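Local coordinates for Rep (Escherichia coli, PDB 3VW4), which binds the replication origin of plasmid ColE2-P9 through this DNA-binding domain and, as an initiator-primase, unwinds the duplex there, at residues H12-E15 with K16-W20; W29-F32 with S33-L36; E77-S80 with A81-A85. All coordinates share one frame; numbering follows the deposited sequence.

Interaction 1 of 3, residues H12-E15 with K16-W20. With nucleotides of chain D; nucleotides of chain C.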
loop_
_atom_site.group_PDB
_atom_site.type_symbol
_atom_site.label_atom_id
_atom_site.label_comp_id
_atom_site.label_asym_id
_atom_site.label_seq_id
_atom_site.Cartn_x
_atom_site.Cartn_y
_atom_site.Cartn_z
ATOM N N HIS A 12 -21.314 2.497 6.918
ATOM C CA HIS A 12 -20.659 1.260 6.879
ATOM C C HIS A 12 -20.311 0.930 5.462
ATOM O O HIS A 12 -19.194 0.473 5.172
ATOM C CB HIS A 12 -21.622 0.261 7.419
ATOM C CG HIS A 12 -21.153 -1.093 7.261
ATOM N ND1 HIS A 12 -21.618 -1.921 6.251
ATOM C CD2 HIS A 12 -20.161 -1.775 7.934
ATOM C CE1 HIS A 12 -20.981 -3.097 6.342
ATOM N NE2 HIS A 12 -20.077 -2.997 7.372
ATOM N N LEU A 13 -21.246 1.134 4.554
ATOM C CA LEU A 13 -20.904 0.935 3.177
ATOM C C LEU A 13 -19.825 1.927 2.708
ATOM O O LEU A 13 -18.896 1.515 2.044
ATOM C CB LEU A 13 -22.137 1.006 2.300
ATOM C CG LEU A 13 -22.972 -0.217 1.926
ATOM C CD1 LEU A 13 -22.615 -1.568 2.526
ATOM C CD2 LEU A 13 -24.382 0.146 2.220
ATOM N N PHE A 14 -19.926 3.222 3.024
ATOM C CA PHE A 14 -18.967 4.209 2.504
ATOM C C PHE A 14 -17.601 3.885 3.042
ATOM O O PHE A 14 -16.626 3.985 2.399
ATOM C CB PHE A 14 -19.403 5.608 2.947
ATOM C CG PHE A 14 -18.371 6.675 2.701
ATOM C CD1 PHE A 14 -18.101 7.130 1.419
ATOM C CD2 PHE A 14 -17.633 7.190 3.733
ATOM C CE1 PHE A 14 -17.135 8.105 1.193
ATOM C CE2 PHE A 14 -16.663 8.136 3.488
ATOM C CZ PHE A 14 -16.409 8.604 2.222
ATOM N N GLU A 15 -17.514 3.465 4.272
ATOM C CA GLU A 15 -16.173 3.183 4.892
ATOM C C GLU A 15 -15.530 1.932 4.306
ATOM O O GLU A 15 -14.367 1.963 3.962
ATOM C CB GLU A 15 -16.290 3.030 6.444
ATOM C CG GLU A 15 -16.566 4.314 7.166
ATOM C CD GLU A 15 -15.346 5.214 7.121
ATOM O OE1 GLU A 15 -14.276 4.766 7.642
ATOM O OE2 GLU A 15 -15.431 6.343 6.573
ATOM N N LYS A 16 -16.272 0.813 4.263
ATOM C CA LYS A 16 -15.795 -0.449 3.686
ATOM C C LYS A 16 -15.256 -0.227 2.276
ATOM O O LYS A 16 -14.083 -0.372 2.025
ATOM C CB LYS A 16 -16.959 -1.418 3.598
ATOM C CG LYS A 16 -16.880 -2.535 4.575
ATOM C CD LYS A 16 -15.842 -3.524 4.126
ATOM C CE LYS A 16 -16.002 -4.847 4.882
ATOM N NZ LYS A 16 -14.995 -5.017 5.992
ATOM N N VAL A 17 -16.123 0.179 1.380
ATOM C CA VAL A 17 -15.783 0.326 0.004
ATOM C C VAL A 17 -14.664 1.391 -0.271
ATOM O O VAL A 17 -13.837 1.223 -1.196
ATOM C CB VAL A 17 -17.072 0.632 -0.798
ATOM C CG1 VAL A 17 -16.788 1.080 -2.211
ATOM C CG2 VAL A 17 -17.971 -0.567 -0.814
ATOM N N ARG A 18 -14.624 2.497 0.478
ATOM C CA ARG A 18 -13.652 3.507 0.091
ATOM C C ARG A 18 -12.247 2.942 0.301
ATOM O O ARG A 18 -11.341 3.193 -0.456
ATOM C CB ARG A 18 -13.927 4.856 0.799
ATOM C CG ARG A 18 -13.393 4.985 2.220
ATOM C CD ARG A 18 -13.747 6.331 2.785
ATOM N NE ARG A 18 -13.641 6.253 4.211
ATOM C CZ ARG A 18 -12.533 6.532 4.888
ATOM N NH1 ARG A 18 -11.416 6.918 4.255
ATOM N NH2 ARG A 18 -12.550 6.403 6.191
ATOM N N LYS A 19 -12.114 2.105 1.308
ATOM C CA LYS A 19 -10.817 1.562 1.663
ATOM C C LYS A 19 -10.365 0.552 0.615
ATOM O O LYS A 19 -9.153 0.408 0.340
ATOM C CB LYS A 19 -10.826 0.914 3.052
ATOM C CG LYS A 19 -10.187 1.733 4.192
ATOM C CD LYS A 19 -11.283 2.412 5.049
ATOM C CE LYS A 19 -11.089 2.292 6.601
ATOM N NZ LYS A 19 -9.921 3.083 7.175
ATOM N N TRP A 20 -11.356 -0.147 0.057
ATOM C CA TRP A 20 -11.128 -1.150 -0.967
ATOM C C TRP A 20 -10.740 -0.442 -2.255
ATOM O O TRP A 20 -9.716 -0.733 -2.814
ATOM C CB TRP A 20 -12.371 -1.988 -1.115
ATOM C CG TRP A 20 -12.451 -2.704 -2.457
ATOM C CD1 TRP A 20 -12.005 -3.993 -2.780
ATOM C CD2 TRP A 20 -12.996 -2.181 -3.705
ATOM N NE1 TRP A 20 -12.258 -4.255 -4.069
ATOM C CE2 TRP A 20 -12.860 -3.241 -4.675
ATOM C CE3 TRP A 20 -13.573 -1.004 -4.075
ATOM C CZ2 TRP A 20 -13.264 -3.103 -5.961
ATOM C CZ3 TRP A 20 -13.989 -0.861 -5.389
ATOM C CH2 TRP A 20 -13.794 -1.892 -6.333
ATOM P P DG D 1 -17.464 14.697 0.451
ATOM O OP1 DG D 1 -18.749 15.467 0.289
ATOM O OP2 DG D 1 -16.646 14.299 -0.773
ATOM O "O5'" DG D 1 -16.551 15.145 1.700
ATOM C "C5'" DG D 1 -17.069 15.441 3.015
ATOM C "C4'" DG D 1 -17.044 14.215 3.899
ATOM O "O4'" DG D 1 -18.141 13.341 3.562
ATOM C "C3'" DG D 1 -15.777 13.356 3.867
ATOM O "O3'" DG D 1 -15.198 13.368 5.174
ATOM C "C2'" DG D 1 -16.264 11.934 3.599
ATOM C "C1'" DG D 1 -17.771 11.981 3.711
ATOM N N9 DG D 1 -18.491 11.244 2.683
ATOM C C8 DG D 1 -18.428 11.458 1.327
ATOM N N7 DG D 1 -19.254 10.707 0.650
ATOM C C5 DG D 1 -19.938 9.987 1.623
ATOM C C6 DG D 1 -20.923 8.967 1.495
ATOM O O6 DG D 1 -21.447 8.526 0.471
ATOM N N1 DG D 1 -21.327 8.489 2.728
ATOM C C2 DG D 1 -20.829 8.907 3.936
ATOM N N2 DG D 1 -21.347 8.304 5.020
ATOM N N3 DG D 1 -19.877 9.819 4.072
ATOM C C4 DG D 1 -19.502 10.333 2.885
ATOM P P DA D 2 -13.653 13.618 5.291
ATOM O OP1 DA D 2 -13.399 13.809 6.708
ATOM O OP2 DA D 2 -13.453 14.702 4.263
ATOM O "O5'" DA D 2 -12.664 12.393 4.931
ATOM C "C5'" DA D 2 -12.827 11.037 5.432
ATOM C "C4'" DA D 2 -11.783 10.116 4.816
ATOM O "O4'" DA D 2 -12.171 9.627 3.498
ATOM C "C3'" DA D 2 -10.411 10.722 4.567
ATOM O "O3'" DA D 2 -9.545 9.635 4.411
ATOM C "C2'" DA D 2 -10.619 11.390 3.218
ATOM C "C1'" DA D 2 -11.509 10.394 2.485
ATOM N N9 DA D 2 -12.542 10.909 1.586
ATOM C C8 DA D 2 -13.204 12.106 1.561
ATOM N N7 DA D 2 -14.109 12.191 0.613
ATOM C C5 DA D 2 -14.089 10.936 0.021
ATOM C C6 DA D 2 -14.864 10.355 -0.995
ATOM N N6 DA D 2 -15.827 11.000 -1.666
ATOM N N1 DA D 2 -14.583 9.082 -1.346
ATOM C C2 DA D 2 -13.586 8.451 -0.720
ATOM N N3 DA D 2 -12.811 8.876 0.268
ATOM C C4 DA D 2 -13.128 10.137 0.607
ATOM P P DT C 20 -5.307 -1.085 7.080
ATOM O OP1 DT C 20 -4.457 -0.828 5.877
ATOM O OP2 DT C 20 -6.745 -1.375 6.882
ATOM O "O5'" DT C 20 -4.688 -2.282 7.943
ATOM C "C5'" DT C 20 -3.366 -2.842 7.691
ATOM C "C4'" DT C 20 -3.398 -3.865 6.576
ATOM O "O4'" DT C 20 -4.741 -3.992 6.062
ATOM C "C3'" DT C 20 -2.531 -3.516 5.368
ATOM O "O3'" DT C 20 -1.269 -4.172 5.487
ATOM C "C2'" DT C 20 -3.279 -4.120 4.192
ATOM C "C1'" DT C 20 -4.697 -4.392 4.701
ATOM N N1 DT C 20 -5.801 -3.698 3.973
ATOM C C2 DT C 20 -7.025 -4.335 3.896
ATOM O O2 DT C 20 -7.248 -5.419 4.417
ATOM N N3 DT C 20 -7.987 -3.647 3.192
ATOM C C4 DT C 20 -7.852 -2.416 2.570
ATOM O O4 DT C 20 -8.810 -1.919 1.983
ATOM C C5 DT C 20 -6.541 -1.805 2.687
ATOM C C7 DT C 20 -6.297 -0.473 2.044
ATOM C C6 DT C 20 -5.597 -2.467 3.376
#
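Glu15 and Arg18, three residues apart on helix 7-24, lie side by side and form a side-on salt bridge. Arg18 NH2 reaches Glu15 OE1 on its syn side at 2.8 Å, while Arg18 NE donates to Glu15 OE2 at 3.0 Å. The second donor stands above the carboxylate plane, and the two flat groups are turned 58° apart. NH2 adds a weak bond to OE2. The third nitrogen, NH1, is hydrogen-bonded to Tyr22 OH and lies 2.9 Å from the sugar oxygen O4' of DA2 of chain D.

Arg18 CG sits between its backbone N and carbonyl carbon (chi1 82°), and the extended chain beyond brings CD over one face of Phe14, a CH-pi contact of 3.9 Å to the ring centroid. The guanine of DG1 of chain D covers the other face, its C4 3.4 Å above the Phe14 ring plane. A flat apolar ring suits this place between base and aliphatic chain. The amides of Lys16, Val17 and Arg18 bond to the carbonyls of His12, Leu13 and Phe14.

Every guanidinium nitrogen of Arg18 thus has a hydrogen-bond partner within the protein, and Glu15 probably balances its charge while fixing its rotation beside the DNA sugar.

Interaction 2 of 3, residues W29-F32 with S33-L36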
loop_
_atom_site.group_PDB
_atom_site.type_symbol
_atom_site.label_atom_id
_atom_site.label_comp_id
_atom_site.label_asym_id
_atom_site.label_seq_id
_atom_site.Cartn_x
_atom_site.Cartn_y
_atom_site.Cartn_z
ATOM N N TRP A 29 -6.432 0.609 -13.566
ATOM C CA TRP A 29 -6.728 2.035 -13.719
ATOM C C TRP A 29 -7.902 2.129 -14.667
ATOM O O TRP A 29 -7.835 2.783 -15.724
ATOM C CB TRP A 29 -5.512 2.837 -14.204
ATOM C CG TRP A 29 -4.423 2.880 -13.219
ATOM C CD1 TRP A 29 -3.269 2.137 -13.218
ATOM C CD2 TRP A 29 -4.334 3.709 -11.986
ATOM N NE1 TRP A 29 -2.489 2.435 -12.133
ATOM C CE2 TRP A 29 -3.074 3.342 -11.339
ATOM C CE3 TRP A 29 -5.153 4.661 -11.375
ATOM C CZ2 TRP A 29 -2.639 3.939 -10.164
ATOM C CZ3 TRP A 29 -4.717 5.247 -10.144
ATOM C CH2 TRP A 29 -3.479 4.886 -9.570
ATOM N N PRO A 30 -8.996 1.444 -14.341
ATOM C CA PRO A 30 -10.100 1.503 -15.299
ATOM C C PRO A 30 -10.552 2.954 -15.587
ATOM O O PRO A 30 -10.652 3.738 -14.668
ATOM C CB PRO A 30 -11.201 0.712 -14.608
ATOM C CG PRO A 30 -10.866 0.796 -13.166
ATOM C CD PRO A 30 -9.381 0.739 -13.104
ATOM N N VAL A 31 -10.818 3.297 -16.847
ATOM C CA VAL A 31 -11.356 4.590 -17.205
ATOM C C VAL A 31 -12.564 4.877 -16.393
ATOM O O VAL A 31 -13.210 3.959 -15.861
ATOM C CB VAL A 31 -11.659 4.678 -18.726
ATOM C CG1 VAL A 31 -10.364 4.600 -19.541
ATOM C CG2 VAL A 31 -12.643 3.632 -19.152
ATOM N N PHE A 32 -12.923 6.136 -16.262
ATOM C CA PHE A 32 -14.044 6.490 -15.342
ATOM C C PHE A 32 -15.360 5.667 -15.491
ATOM O O PHE A 32 -15.851 5.105 -14.477
ATOM C CB PHE A 32 -14.339 7.995 -15.339
ATOM C CG PHE A 32 -15.457 8.389 -14.415
ATOM C CD1 PHE A 32 -15.288 8.361 -13.009
ATOM C CD2 PHE A 32 -16.698 8.780 -14.943
ATOM C CE1 PHE A 32 -16.336 8.701 -12.187
ATOM C CE2 PHE A 32 -17.738 9.139 -14.127
ATOM C CZ PHE A 32 -17.565 9.082 -12.753
ATOM N N SER A 33 -15.931 5.578 -16.693
ATOM C CA SER A 33 -17.248 4.960 -16.822
ATOM C C SER A 33 -17.217 3.531 -16.303
ATOM O O SER A 33 -18.213 3.049 -15.744
ATOM C CB SER A 33 -17.742 4.991 -18.233
ATOM O OG SER A 33 -16.725 4.488 -19.053
ATOM N N GLN A 34 -16.066 2.858 -16.434
ATOM C CA GLN A 34 -15.988 1.480 -15.978
ATOM C C GLN A 34 -15.758 1.423 -14.459
ATOM O O GLN A 34 -16.317 0.606 -13.762
ATOM C CB GLN A 34 -14.930 0.686 -16.742
ATOM C CG GLN A 34 -15.284 0.277 -18.149
ATOM C CD GLN A 34 -16.705 -0.132 -18.358
ATOM O OE1 GLN A 34 -17.359 0.422 -19.206
ATOM N NE2 GLN A 34 -17.196 -1.083 -17.622
ATOM N N TRP A 35 -14.942 2.332 -13.968
ATOM C CA TRP A 35 -14.656 2.448 -12.568
ATOM C C TRP A 35 -15.936 2.768 -11.818
ATOM O O TRP A 35 -16.188 2.305 -10.733
ATOM C CB TRP A 35 -13.626 3.570 -12.442
ATOM C CG TRP A 35 -13.178 3.813 -11.033
ATOM C CD1 TRP A 35 -13.145 5.026 -10.354
ATOM C CD2 TRP A 35 -12.631 2.812 -10.103
ATOM N NE1 TRP A 35 -12.664 4.835 -9.075
ATOM C CE2 TRP A 35 -12.357 3.500 -8.878
ATOM C CE3 TRP A 35 -12.401 1.434 -10.168
ATOM C CZ2 TRP A 35 -11.892 2.854 -7.789
ATOM C CZ3 TRP A 35 -11.918 0.780 -9.033
ATOM C CH2 TRP A 35 -11.662 1.490 -7.886
ATOM N N LEU A 36 -16.800 3.553 -12.424
ATOM C CA LEU A 36 -17.992 3.969 -11.708
ATOM C C LEU A 36 -18.797 2.722 -11.510
ATOM O O LEU A 36 -19.268 2.481 -10.390
ATOM C CB LEU A 36 -18.778 4.959 -12.494
ATOM C CG LEU A 36 -19.692 5.944 -11.815
ATOM C CD1 LEU A 36 -20.905 6.139 -12.725
ATOM C CD2 LEU A 36 -20.097 5.545 -10.399
#
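A hydrophobic staple marks the start of helix 32-49, within the primase C-terminal region: Pro30, just ahead of the N-cap residue Val31, meets Trp35 in the first turn. Pro30 CG comes 3.4 Å from Trp35 CE3, the two side chains crossing at a slant. Proline suits the place because its ring is stiff and apolar and it has no amide hydrogen to satisfy, while its carbonyl oxygen is taken by His71 NE2. Trp35 turns its CG anti to the backbone N (chi1 -179°), which carries the indole away from the loop towards helix 56-73, where NE1 bonds to Thr70 OG1 and the ring meets that of His71.

Val31 offers no polar side chain for capping, yet its carbonyl opens the helix: Val31 O accepts Trp35 N at 3.0 Å, with an N-H...O angle of 166°, and takes a weaker bond from Gln34 N. One residue on, Leu36 N bonds to Phe32 O.

Phe32 and Leu36 run alongside each other, pointing the same way. Both are apolar, as befits the side of the helix where Leu36 also packs on Ala67 of helix 56-73. Leu36 CB lies over one face of the Phe32 ring, and Phe32 CZ stands 3.9 Å from Leu36 CG.

Interaction 3 of 3, residues E77-S80 with A81-A85. With nucleotides of chain D.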
loop_
_atom_site.group_PDB
_atom_site.type_symbol
_atom_site.label_atom_id
_atom_site.label_comp_id
_atom_site.label_asym_id
_atom_site.label_seq_id
_atom_site.Cartn_x
_atom_site.Cartn_y
_atom_site.Cartn_z
ATOM N N GLU A 77 1.561 8.291 -10.343
ATOM C CA GLU A 77 2.574 9.217 -9.749
ATOM C C GLU A 77 2.193 9.354 -8.279
ATOM O O GLU A 77 3.055 9.113 -7.359
ATOM C CB GLU A 77 2.592 10.585 -10.425
ATOM C CG GLU A 77 2.484 10.559 -11.993
ATOM C CD GLU A 77 1.067 10.166 -12.614
ATOM O OE1 GLU A 77 0.654 8.946 -12.571
ATOM O OE2 GLU A 77 0.356 11.074 -13.195
ATOM N N GLY A 78 0.879 9.606 -8.084
ATOM C CA GLY A 78 0.218 9.575 -6.806
ATOM C C GLY A 78 0.721 8.456 -5.898
ATOM O O GLY A 78 1.164 8.762 -4.786
ATOM N N PHE A 79 0.661 7.186 -6.340
ATOM C CA PHE A 79 1.100 6.034 -5.558
ATOM C C PHE A 79 2.567 6.107 -5.274
ATOM O O PHE A 79 2.959 5.901 -4.136
ATOM C CB PHE A 79 0.780 4.734 -6.258
ATOM C CG PHE A 79 1.010 3.490 -5.432
ATOM C CD1 PHE A 79 0.505 3.360 -4.154
ATOM C CD2 PHE A 79 1.633 2.370 -5.987
ATOM C CE1 PHE A 79 0.668 2.172 -3.398
ATOM C CE2 PHE A 79 1.766 1.178 -5.253
ATOM C CZ PHE A 79 1.321 1.093 -3.949
ATOM N N SER A 80 3.398 6.421 -6.252
ATOM C CA SER A 80 4.815 6.654 -5.898
ATOM C C SER A 80 5.067 7.651 -4.806
ATOM O O SER A 80 5.832 7.368 -3.919
ATOM C CB SER A 80 5.567 7.184 -7.056
ATOM O OG SER A 80 5.533 6.133 -7.914
ATOM N N ALA A 81 4.493 8.837 -4.926
ATOM C CA ALA A 81 4.563 9.845 -3.867
ATOM C C ALA A 81 4.239 9.238 -2.469
ATOM O O ALA A 81 5.087 9.318 -1.585
ATOM C CB ALA A 81 3.637 11.010 -4.201
ATOM N N VAL A 82 3.065 8.629 -2.256
ATOM C CA VAL A 82 2.858 7.930 -1.017
ATOM C C VAL A 82 3.983 6.933 -0.655
ATOM O O VAL A 82 4.527 6.923 0.461
ATOM C CB VAL A 82 1.522 7.182 -1.004
ATOM C CG1 VAL A 82 1.321 6.376 0.289
ATOM C CG2 VAL A 82 0.348 8.139 -1.277
ATOM N N GLN A 83 4.391 6.100 -1.595
ATOM C CA GLN A 83 5.368 5.074 -1.256
ATOM C C GLN A 83 6.720 5.705 -0.983
ATOM O O GLN A 83 7.558 5.142 -0.255
ATOM C CB GLN A 83 5.447 4.102 -2.385
ATOM C CG GLN A 83 4.186 3.294 -2.561
ATOM C CD GLN A 83 4.185 2.146 -1.576
ATOM O OE1 GLN A 83 4.374 0.937 -1.987
ATOM N NE2 GLN A 83 4.117 2.485 -0.261
ATOM N N ALA A 84 6.995 6.873 -1.563
ATOM C CA ALA A 84 8.274 7.546 -1.260
ATOM C C ALA A 84 8.203 8.161 0.117
ATOM O O ALA A 84 9.179 8.168 0.817
ATOM C CB ALA A 84 8.615 8.592 -2.285
ATOM N N ALA A 85 7.053 8.680 0.522
ATOM C CA ALA A 85 6.955 9.304 1.826
ATOM C C ALA A 85 7.144 8.212 2.896
ATOM O O ALA A 85 8.021 8.347 3.766
ATOM C CB ALA A 85 5.642 10.044 1.985
ATOM P P DG D 7 5.486 -2.435 -6.491
ATOM O OP1 DG D 7 4.421 -2.566 -7.496
ATOM O OP2 DG D 7 6.721 -3.305 -6.487
ATOM O "O5'" DG D 7 5.999 -0.968 -6.831
ATOM C "C5'" DG D 7 5.120 0.140 -6.648
ATOM C "C4'" DG D 7 5.920 1.225 -5.979
ATOM O "O4'" DG D 7 6.183 0.898 -4.588
ATOM C "C3'" DG D 7 7.282 1.457 -6.631
ATOM O "O3'" DG D 7 7.324 2.880 -6.684
ATOM C "C2'" DG D 7 8.268 0.820 -5.661
ATOM C "C1'" DG D 7 7.596 0.999 -4.319
ATOM N N9 DG D 7 7.895 0.037 -3.262
ATOM C C8 DG D 7 8.028 -1.322 -3.395
ATOM N N7 DG D 7 8.108 -1.944 -2.247
ATOM C C5 DG D 7 7.977 -0.941 -1.301
ATOM C C6 DG D 7 7.982 -1.010 0.113
ATOM O O6 DG D 7 8.104 -2.008 0.832
ATOM N N1 DG D 7 7.839 0.253 0.689
ATOM C C2 DG D 7 7.655 1.421 -0.017
ATOM N N2 DG D 7 7.487 2.533 0.705
ATOM N N3 DG D 7 7.625 1.489 -1.335
ATOM C C4 DG D 7 7.809 0.284 -1.909
ATOM P P DA D 4 -4.043 6.415 2.188
ATOM O OP1 DA D 4 -4.824 5.926 3.364
ATOM O OP2 DA D 4 -2.866 7.315 2.316
ATOM O "O5'" DA D 4 -3.508 5.162 1.357
ATOM C "C5'" DA D 4 -4.381 4.111 0.970
ATOM C "C4'" DA D 4 -3.833 3.521 -0.302
ATOM O "O4'" DA D 4 -3.934 4.438 -1.435
ATOM C "C3'" DA D 4 -2.366 3.105 -0.211
ATOM O "O3'" DA D 4 -2.322 1.828 -0.866
ATOM C "C2'" DA D 4 -1.647 4.233 -0.945
ATOM C "C1'" DA D 4 -2.666 4.688 -1.984
ATOM N N9 DA D 4 -2.649 6.091 -2.360
ATOM C C8 DA D 4 -2.784 7.196 -1.560
ATOM N N7 DA D 4 -2.826 8.329 -2.227
ATOM C C5 DA D 4 -2.799 7.935 -3.557
ATOM C C6 DA D 4 -2.846 8.658 -4.763
ATOM N N6 DA D 4 -2.956 9.985 -4.832
ATOM N N1 DA D 4 -2.781 7.958 -5.918
ATOM C C2 DA D 4 -2.698 6.623 -5.855
ATOM N N3 DA D 4 -2.675 5.829 -4.784
ATOM C C4 DA D 4 -2.690 6.559 -3.654
ATOM P P DC D 8 8.556 3.721 -7.144
ATOM O OP1 DC D 8 7.826 4.853 -7.777
ATOM O OP2 DC D 8 9.454 2.891 -7.954
ATOM O "O5'" DC D 8 9.420 4.128 -5.852
ATOM C "C5'" DC D 8 8.743 4.722 -4.748
ATOM C "C4'" DC D 8 9.605 4.715 -3.516
ATOM O "O4'" DC D 8 9.655 3.390 -2.949
ATOM C "C3'" DC D 8 11.062 5.115 -3.747
ATOM O "O3'" DC D 8 11.155 6.522 -3.532
ATOM C "C2'" DC D 8 11.844 4.270 -2.740
ATOM C "C1'" DC D 8 10.777 3.394 -2.079
ATOM N N1 DC D 8 11.079 2.009 -1.749
ATOM C C2 DC D 8 11.014 1.640 -0.407
ATOM O O2 DC D 8 10.855 2.528 0.450
ATOM N N3 DC D 8 11.172 0.339 -0.069
ATOM C C4 DC D 8 11.353 -0.579 -1.020
ATOM N N4 DC D 8 11.491 -1.845 -0.640
ATOM C C5 DC D 8 11.380 -0.238 -2.402
ATOM C C6 DC D 8 11.223 1.057 -2.720
#
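Ser80 OG donates a hydrogen bond of 2.6 Å to OP1 of DC8 of chain D. The hydroxyl stands beside its own backbone N (chi1 -66°), and a short side chain lets helix 76-92 come close to the phosphate. One turn on, the backbone meets a base: N2 of DG7 of chain D donates to Gln83 O at 2.8 Å, with an N-H...O angle of 161°. N2 lies on the minor-groove edge, and the bond is consistent with a preference for guanine.

The helix itself is regular here, the amides of Ala81, Val82, Gln83 and Ala84 bonding to the carbonyls of Glu77, Gly78, Phe79 and Ser80. Phe79 and Gln83 lie side by side, and Gln83 CG sits over the centre of the Phe79 ring, a CH-pi contact of 3.9 Å to the centroid. The ring also receives a cation-pi contact from Arg26, and its CE2 is 3.8 Å from C5' of DG7. Replacing Phe79 by an alanine would probably leave Arg26 without its aromatic partner and Gln83 freer to turn beside DG7.

Another flank of the helix packs against the adenine of DA4 of chain D. Gly78 CA is 3.5 Å from N1 of DA4, and a CB there would clash with that nitrogen, whereas the branched Val82 suits the far end of the base, its CG2 lying 3.3 Å from C8 of DA4. These contacts are those of a DNA-binding helix that meets a phosphate, a minor-groove base edge and a further base, consistent with a domain that binds and opens the origin.

The three contacts come in series along the chain, each local to one stretch. Interactions 1 and 2 belong to consecutive helices, 7-24 and 32-49, within the primase C-terminal region; their centres are about 18 Å apart, yet they touch where Trp20 CZ3 meets Trp35 CH2 at 4.1 Å. Both also pack on helix 56-73, which ties them into one helical bundle. Interaction 3 lies on helix 76-92, which leads out of that bundle. Its centre is about 22 Å from that of interaction 1 and about 21 Å from that of interaction 2, touching neither. Interactions 1 and 3 both meet chain D, so the bundle and the following helix hold separate nucleotides of the same origin strand.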